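Local coordinates for exopolysaccharide biosynthesis protein (Pantoea stewartii subsp. stewartii DC283, PDB 6TGF) that modifies the exopolysaccharide of bacterial biofilms, probably as a glycan hydrolase, and is built around a tailspike-like parallel beta-helix, at residues Gln209-Asp214 with Gly223-Arg228; Ala257-Ser262 with Cys283-Glu288. All coordinates share one frame; numbering follows the deposited sequence.

Contact 1: Gln209-Asp214 with Gly223-Arg228; sequences QPAQDD and GFHWRR
H225 carries this contact from strand 224-228, meeting the backbone of Q209 and the methyl group of A211. Before it in the chain, F224 points away from 209-214 and is buried against R180 and P181. At H225 the side chain turns toward 209-214. Its CG lies between the backbone N and the carbonyl carbon (chi1 79°), which stands the imidazole up under the loop. Histidine suits the place, offering an edge N-H to a carbonyl and a flat face to a methyl. ND1 gives a weak hydrogen bond to Q209 O, 2.9 Å long and bent to 124°, with the oxygen at the ring edge. Over one face sits A211 CB, 3.5 Å from the ring centroid and 12° off the normal, a CH-pi contact for which a methyl is small enough to let the loop lie close. Residues 209-214 belong to the connection from strand 202-207 to strand 218-221; in the mixed sheet both flank strand 224-228, and the histidine ties the connection back over its own sheet. A water bridges the two sides, 3.0 Å from H225 ND1 and 3.3 Å from A211 N, whose hydrogen it accepts. Next, W226 packs on F204 and P181.

Contact 2: Ala257-Ser262 with Cys283-Glu288; sequences AMYQWS and CDFGEE
Aromatic packing makes the whole direct contact between Y259, on helix 252-265, and F285 of 283-288. Their centroids lie 4.4 Å apart with the planes inclined at 50°, and the rings meet at a slant. The nearest approach is between Y259 CD2 and F285 CD1, 3.3 Å; Y259 CE2 also reaches F285 CD1, at 3.6 Å. Y259 CG is anti to the backbone N (chi1 -177°), which carries the ring off the helix toward F285. F293 meets both rings at inclined angles, making an aromatic cluster, and I255 from the preceding turn of the helix also touches F285. Large, flat side chains suit this place because they span the distance between the two segments, whose nearest CA atoms, those of Y259 and F285, are 9.0 Å apart.

Strand 283-284 is the outermost strand of a parallel sheet and pairs with 318-324, as expected for the first rungs of a parallel beta-helix; the helix packs against this end of the solenoid.

Polar interactions are few and lie beside the aromatic pair or within one segment. A water donates to F285 O at 2.7 Å. The same water is a weak partner of Y259 OH, 3.5 Å away. F285 O also accepts a hydrogen bond from R290 NH1. Within the helix, S262 OG donates to Y259 O at 2.6 Å. In 283-288, G286 N gives a weak hydrogen bond to D284 OD1; a glycine, with no side chain to meet that oxygen, suits this position.

How the contacts relate
Contact 2 is buried, whereas contact 1 is partly buried and rests on a single buried histidine. They hold different elements: contact 1 fastens a loop over a small mixed sheet, and contact 2 joins a helix to the start of the beta-helix. Their chemistry follows: a ring edge bonded to a carbonyl, a methyl over the ring face and a bridging water near the surface, against paired aromatic rings in the interior, with a water beside them. Strand 224-228 and helix 252-265 are consecutive elements, and the contacts, with centres about 20 Å apart, touch directly: D214 OD2 packs 3.5 Å from W261 CD1, while D214 O lies 3.8 Å from A257 CB.

Contact 1: Gln209-Asp214 with Gly223-Arg228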
loop_
_atom_site.group_PDB
_atom_site.type_symbol
_atom_site.label_atom_id
_atom_site.label_comp_id
_atom_site.label_asym_id
_atom_site.label_seq_id
_atom_site.Cartn_x
_atom_site.Cartn_y
_atom_site.Cartn_z
ATOM N N GLN B 209 7.158 -38.715 33.954
ATOM C CA GLN B 209 5.865 -38.000 34.133
ATOM C C GLN B 209 4.994 -38.263 32.908
ATOM O O GLN B 209 5.501 -38.289 31.787
ATOM C CB GLN B 209 6.090 -36.498 34.326
ATOM C CG GLN B 209 6.830 -36.144 35.609
ATOM C CD GLN B 209 6.057 -36.535 36.845
ATOM O OE1 GLN B 209 6.550 -37.262 37.704
ATOM N NE2 GLN B 209 4.825 -36.060 36.937
ATOM N N PRO B 210 3.664 -38.459 33.065
ATOM C CA PRO B 210 2.804 -38.809 31.935
ATOM C C PRO B 210 2.566 -37.607 31.008
ATOM O O PRO B 210 2.272 -36.536 31.507
ATOM C CB PRO B 210 1.480 -39.268 32.572
ATOM C CG PRO B 210 1.713 -39.237 34.078
ATOM C CD PRO B 210 2.903 -38.331 34.315
ATOM N N ALA B 211 2.711 -37.817 29.696
ATOM C CA ALA B 211 2.462 -36.817 28.631
ATOM C C ALA B 211 2.075 -37.538 27.335
ATOM O O ALA B 211 2.759 -38.519 26.978
ATOM C CB ALA B 211 3.683 -35.951 28.437
ATOM N N GLN B 212 1.017 -37.066 26.669
ATOM C CA GLN B 212 0.496 -37.638 25.397
ATOM C C GLN B 212 1.443 -37.273 24.249
ATOM O O GLN B 212 1.880 -36.106 24.187
ATOM C CB GLN B 212 -0.927 -37.143 25.119
ATOM C CG GLN B 212 -2.001 -38.146 25.522
ATOM C CD GLN B 212 -3.351 -37.518 25.776
ATOM O OE1 GLN B 212 -3.462 -36.385 26.244
ATOM N NE2 GLN B 212 -4.401 -38.268 25.483
ATOM N N ASP B 213 1.742 -38.249 23.383
ATOM C CA ASP B 213 2.543 -38.074 22.142
ATOM C C ASP B 213 1.804 -37.099 21.219
ATOM O O ASP B 213 0.636 -37.385 20.889
ATOM C CB ASP B 213 2.780 -39.421 21.448
ATOM C CG ASP B 213 3.823 -39.392 20.344
ATOM O OD1 ASP B 213 3.679 -38.568 19.418
ATOM O OD2 ASP B 213 4.768 -40.206 20.413
ATOM N N ASP B 214 2.453 -35.993 20.836
ATOM C CA ASP B 214 1.907 -34.979 19.889
ATOM C C ASP B 214 2.664 -35.048 18.552
ATOM O O ASP B 214 2.410 -34.177 17.695
ATOM C CB ASP B 214 1.926 -33.574 20.501
ATOM C CG ASP B 214 3.299 -33.062 20.903
ATOM O OD1 ASP B 214 4.289 -33.444 20.248
ATOM O OD2 ASP B 214 3.364 -32.281 21.871
ATOM N N GLY B 223 5.340 -45.654 29.759
ATOM C CA GLY B 223 5.648 -45.122 31.102
ATOM C C GLY B 223 6.755 -44.082 31.079
ATOM O O GLY B 223 7.389 -43.876 32.132
ATOM N N PHE B 224 6.976 -43.438 29.930
ATOM C CA PHE B 224 7.985 -42.363 29.747
ATOM C C PHE B 224 7.678 -41.568 28.474
ATOM O O PHE B 224 6.839 -42.009 27.661
ATOM C CB PHE B 224 9.397 -42.949 29.670
ATOM C CG PHE B 224 9.663 -43.786 28.443
ATOM C CD1 PHE B 224 10.077 -43.199 27.256
ATOM C CD2 PHE B 224 9.494 -45.162 28.474
ATOM C CE1 PHE B 224 10.318 -43.970 26.130
ATOM C CE2 PHE B 224 9.736 -45.931 27.346
ATOM C CZ PHE B 224 10.149 -45.334 26.178
ATOM N N HIS B 225 8.360 -40.431 28.313
ATOM C CA HIS B 225 8.317 -39.580 27.096
ATOM C C HIS B 225 9.597 -38.748 27.001
ATOM O O HIS B 225 10.344 -38.682 28.000
ATOM C CB HIS B 225 7.051 -38.709 27.086
ATOM C CG HIS B 225 7.124 -37.505 27.965
ATOM N ND1 HIS B 225 6.712 -37.527 29.283
ATOM C CD2 HIS B 225 7.543 -36.245 27.721
ATOM C CE1 HIS B 225 6.879 -36.332 29.812
ATOM N NE2 HIS B 225 7.391 -35.528 28.876
ATOM N N TRP B 226 9.831 -38.160 25.827
ATOM C CA TRP B 226 10.928 -37.200 25.545
ATOM C C TRP B 226 10.312 -35.877 25.082
ATOM O O TRP B 226 9.471 -35.912 24.166
ATOM C CB TRP B 226 11.888 -37.769 24.496
ATOM C CG TRP B 226 12.552 -39.047 24.907
ATOM C CD1 TRP B 226 12.087 -40.311 24.696
ATOM C CD2 TRP B 226 13.807 -39.189 25.594
ATOM N NE1 TRP B 226 12.965 -41.229 25.205
ATOM C CE2 TRP B 226 14.029 -40.573 25.762
ATOM C CE3 TRP B 226 14.762 -38.290 26.084
ATOM C CZ2 TRP B 226 15.165 -41.073 26.399
ATOM C CZ3 TRP B 226 15.884 -38.786 26.712
ATOM C CH2 TRP B 226 16.081 -40.159 26.866
ATOM N N ARG B 227 10.711 -34.766 25.704
ATOM C CA ARG B 227 10.241 -33.396 25.364
ATOM C C ARG B 227 11.348 -32.687 24.578
ATOM O O ARG B 227 12.488 -32.631 25.080
ATOM C CB ARG B 227 9.846 -32.640 26.638
ATOM C CG ARG B 227 9.501 -31.170 26.429
ATOM C CD ARG B 227 8.613 -30.587 27.521
ATOM N NE ARG B 227 8.547 -31.432 28.714
ATOM C CZ ARG B 227 7.444 -32.004 29.211
ATOM N NH1 ARG B 227 6.261 -31.817 28.647
ATOM N NH2 ARG B 227 7.532 -32.758 30.295
ATOM N N ARG B 228 11.020 -32.193 23.381
ATOM C CA ARG B 228 11.945 -31.431 22.501
ATOM C C ARG B 228 12.372 -30.150 23.226
ATOM O O ARG B 228 11.494 -29.483 23.811
ATOM C CB ARG B 228 11.267 -31.098 21.169
ATOM C CG ARG B 228 12.195 -30.461 20.144
ATOM C CD ARG B 228 11.497 -30.148 18.836
ATOM N NE ARG B 228 12.263 -30.679 17.716
ATOM C CZ ARG B 228 11.978 -31.792 17.045
ATOM N NH1 ARG B 228 10.913 -32.518 17.345
ATOM N NH2 ARG B 228 12.762 -32.174 16.054
HETATM O O HOH W 1 5.077 -40.051 29.645
#

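Contact 2: Ala257-Ser262 with Cys283-Glu288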
loop_
_atom_site.group_PDB
_atom_site.type_symbol
_atom_site.label_atom_id
_atom_site.label_comp_id
_atom_site.label_asym_id
_atom_site.label_seq_id
_atom_site.Cartn_x
_atom_site.Cartn_y
_atom_site.Cartn_z
ATOM N N ALA B 257 -0.987 -32.981 13.080
ATOM C CA ALA B 257 -0.245 -33.090 14.357
ATOM C C ALA B 257 0.200 -31.699 14.825
ATOM O O ALA B 257 -0.079 -31.348 15.992
ATOM C CB ALA B 257 0.935 -34.017 14.197
ATOM N N MET B 258 0.868 -30.941 13.945
ATOM C CA MET B 258 1.403 -29.585 14.246
ATOM C C MET B 258 0.238 -28.635 14.538
ATOM O O MET B 258 0.394 -27.776 15.430
ATOM C CB MET B 258 2.235 -29.028 13.086
ATOM C CG MET B 258 2.964 -27.745 13.446
ATOM S SD MET B 258 4.134 -27.206 12.179
ATOM C CE MET B 258 5.044 -25.959 13.087
ATOM N N TYR B 259 -0.878 -28.783 13.819
ATOM C CA TYR B 259 -2.101 -27.964 14.017
ATOM C C TYR B 259 -2.650 -28.202 15.427
ATOM O O TYR B 259 -2.796 -27.228 16.186
ATOM C CB TYR B 259 -3.190 -28.280 12.990
ATOM C CG TYR B 259 -4.405 -27.399 13.145
ATOM C CD1 TYR B 259 -4.285 -26.027 13.021
ATOM C CD2 TYR B 259 -5.653 -27.915 13.457
ATOM C CE1 TYR B 259 -5.373 -25.187 13.180
ATOM C CE2 TYR B 259 -6.756 -27.089 13.614
ATOM C CZ TYR B 259 -6.615 -25.720 13.473
ATOM O OH TYR B 259 -7.675 -24.874 13.614
ATOM N N GLN B 260 -2.940 -29.463 15.754
ATOM C CA GLN B 260 -3.567 -29.862 17.042
ATOM C C GLN B 260 -2.643 -29.461 18.199
ATOM O O GLN B 260 -3.171 -29.035 19.242
ATOM C CB GLN B 260 -3.875 -31.361 17.069
ATOM C CG GLN B 260 -5.016 -31.715 18.013
ATOM C CD GLN B 260 -4.873 -33.095 18.609
ATOM O OE1 GLN B 260 -3.842 -33.439 19.184
ATOM N NE2 GLN B 260 -5.919 -33.897 18.487
ATOM N N TRP B 261 -1.322 -29.582 18.014
ATOM C CA TRP B 261 -0.294 -29.123 18.989
ATOM C C TRP B 261 -0.467 -27.622 19.250
ATOM O O TRP B 261 -0.590 -27.241 20.429
ATOM C CB TRP B 261 1.128 -29.438 18.505
ATOM C CG TRP B 261 2.186 -28.730 19.297
ATOM C CD1 TRP B 261 2.686 -29.098 20.512
ATOM C CD2 TRP B 261 2.856 -27.506 18.944
ATOM N NE1 TRP B 261 3.626 -28.196 20.933
ATOM C CE2 TRP B 261 3.752 -27.209 19.993
ATOM C CE3 TRP B 261 2.790 -26.637 17.849
ATOM C CZ2 TRP B 261 4.574 -26.083 19.973
ATOM C CZ3 TRP B 261 3.603 -25.524 17.830
ATOM C CH2 TRP B 261 4.482 -25.253 18.879
ATOM N N SER B 262 -0.468 -26.812 18.186
ATOM C CA SER B 262 -0.545 -25.327 18.233
ATOM C C SER B 262 -1.858 -24.881 18.889
ATOM O O SER B 262 -1.838 -23.860 19.600
ATOM C CB SER B 262 -0.396 -24.733 16.857
ATOM O OG SER B 262 -1.557 -24.968 16.075
ATOM N N CYS B 283 -7.117 -32.242 4.358
ATOM C CA CYS B 283 -7.083 -32.037 5.831
ATOM C C CYS B 283 -8.381 -31.355 6.277
ATOM O O CYS B 283 -8.615 -30.206 5.853
ATOM C CB CYS B 283 -5.880 -31.197 6.244
ATOM S SG CYS B 283 -4.297 -32.057 6.046
ATOM N N ASP B 284 -9.183 -32.042 7.097
ATOM C CA ASP B 284 -10.489 -31.548 7.612
ATOM C C ASP B 284 -10.324 -31.123 9.077
ATOM O O ASP B 284 -10.255 -32.010 9.947
ATOM C CB ASP B 284 -11.585 -32.602 7.434
ATOM C CG ASP B 284 -13.001 -32.052 7.519
ATOM O OD1 ASP B 284 -13.244 -31.173 8.374
ATOM O OD2 ASP B 284 -13.851 -32.503 6.724
ATOM N N PHE B 285 -10.256 -29.810 9.324
ATOM C CA PHE B 285 -10.314 -29.174 10.667
ATOM C C PHE B 285 -11.696 -28.531 10.850
ATOM O O PHE B 285 -11.789 -27.443 11.459
ATOM C CB PHE B 285 -9.203 -28.131 10.823
ATOM C CG PHE B 285 -7.857 -28.537 10.279
ATOM C CD1 PHE B 285 -7.060 -29.446 10.957
ATOM C CD2 PHE B 285 -7.378 -27.998 9.094
ATOM C CE1 PHE B 285 -5.818 -29.811 10.459
ATOM C CE2 PHE B 285 -6.136 -28.364 8.596
ATOM C CZ PHE B 285 -5.358 -29.268 9.282
ATOM N N GLY B 286 -12.740 -29.196 10.344
ATOM C CA GLY B 286 -14.078 -28.611 10.130
ATOM C C GLY B 286 -14.993 -28.767 11.332
ATOM O O GLY B 286 -14.575 -29.397 12.326
ATOM N N GLU B 287 -16.201 -28.202 11.223
ATOM C CA GLU B 287 -17.312 -28.264 12.215
ATOM C C GLU B 287 -16.950 -27.443 13.460
ATOM O O GLU B 287 -17.595 -26.396 13.665
ATOM C CB GLU B 287 -17.672 -29.713 12.559
ATOM C CG GLU B 287 -18.293 -30.470 11.395
ATOM C CD GLU B 287 -17.315 -31.121 10.430
ATOM O OE1 GLU B 287 -16.257 -31.598 10.888
ATOM O OE2 GLU B 287 -17.618 -31.155 9.221
ATOM N N GLU B 288 -15.972 -27.894 14.257
ATOM C CA GLU B 288 -15.527 -27.185 15.489
ATOM C C GLU B 288 -15.055 -25.773 15.119
ATOM O O GLU B 288 -14.117 -25.654 14.309
ATOM C CB GLU B 288 -14.423 -27.951 16.226
ATOM C CG GLU B 288 -14.936 -28.781 17.394
ATOM C CD GLU B 288 -14.180 -28.618 18.702
ATOM O OE1 GLU B 288 -13.339 -27.699 18.798
ATOM O OE2 GLU B 288 -14.439 -29.411 19.629
HETATM O O HOH W 2 -10.481 -25.094 11.573
#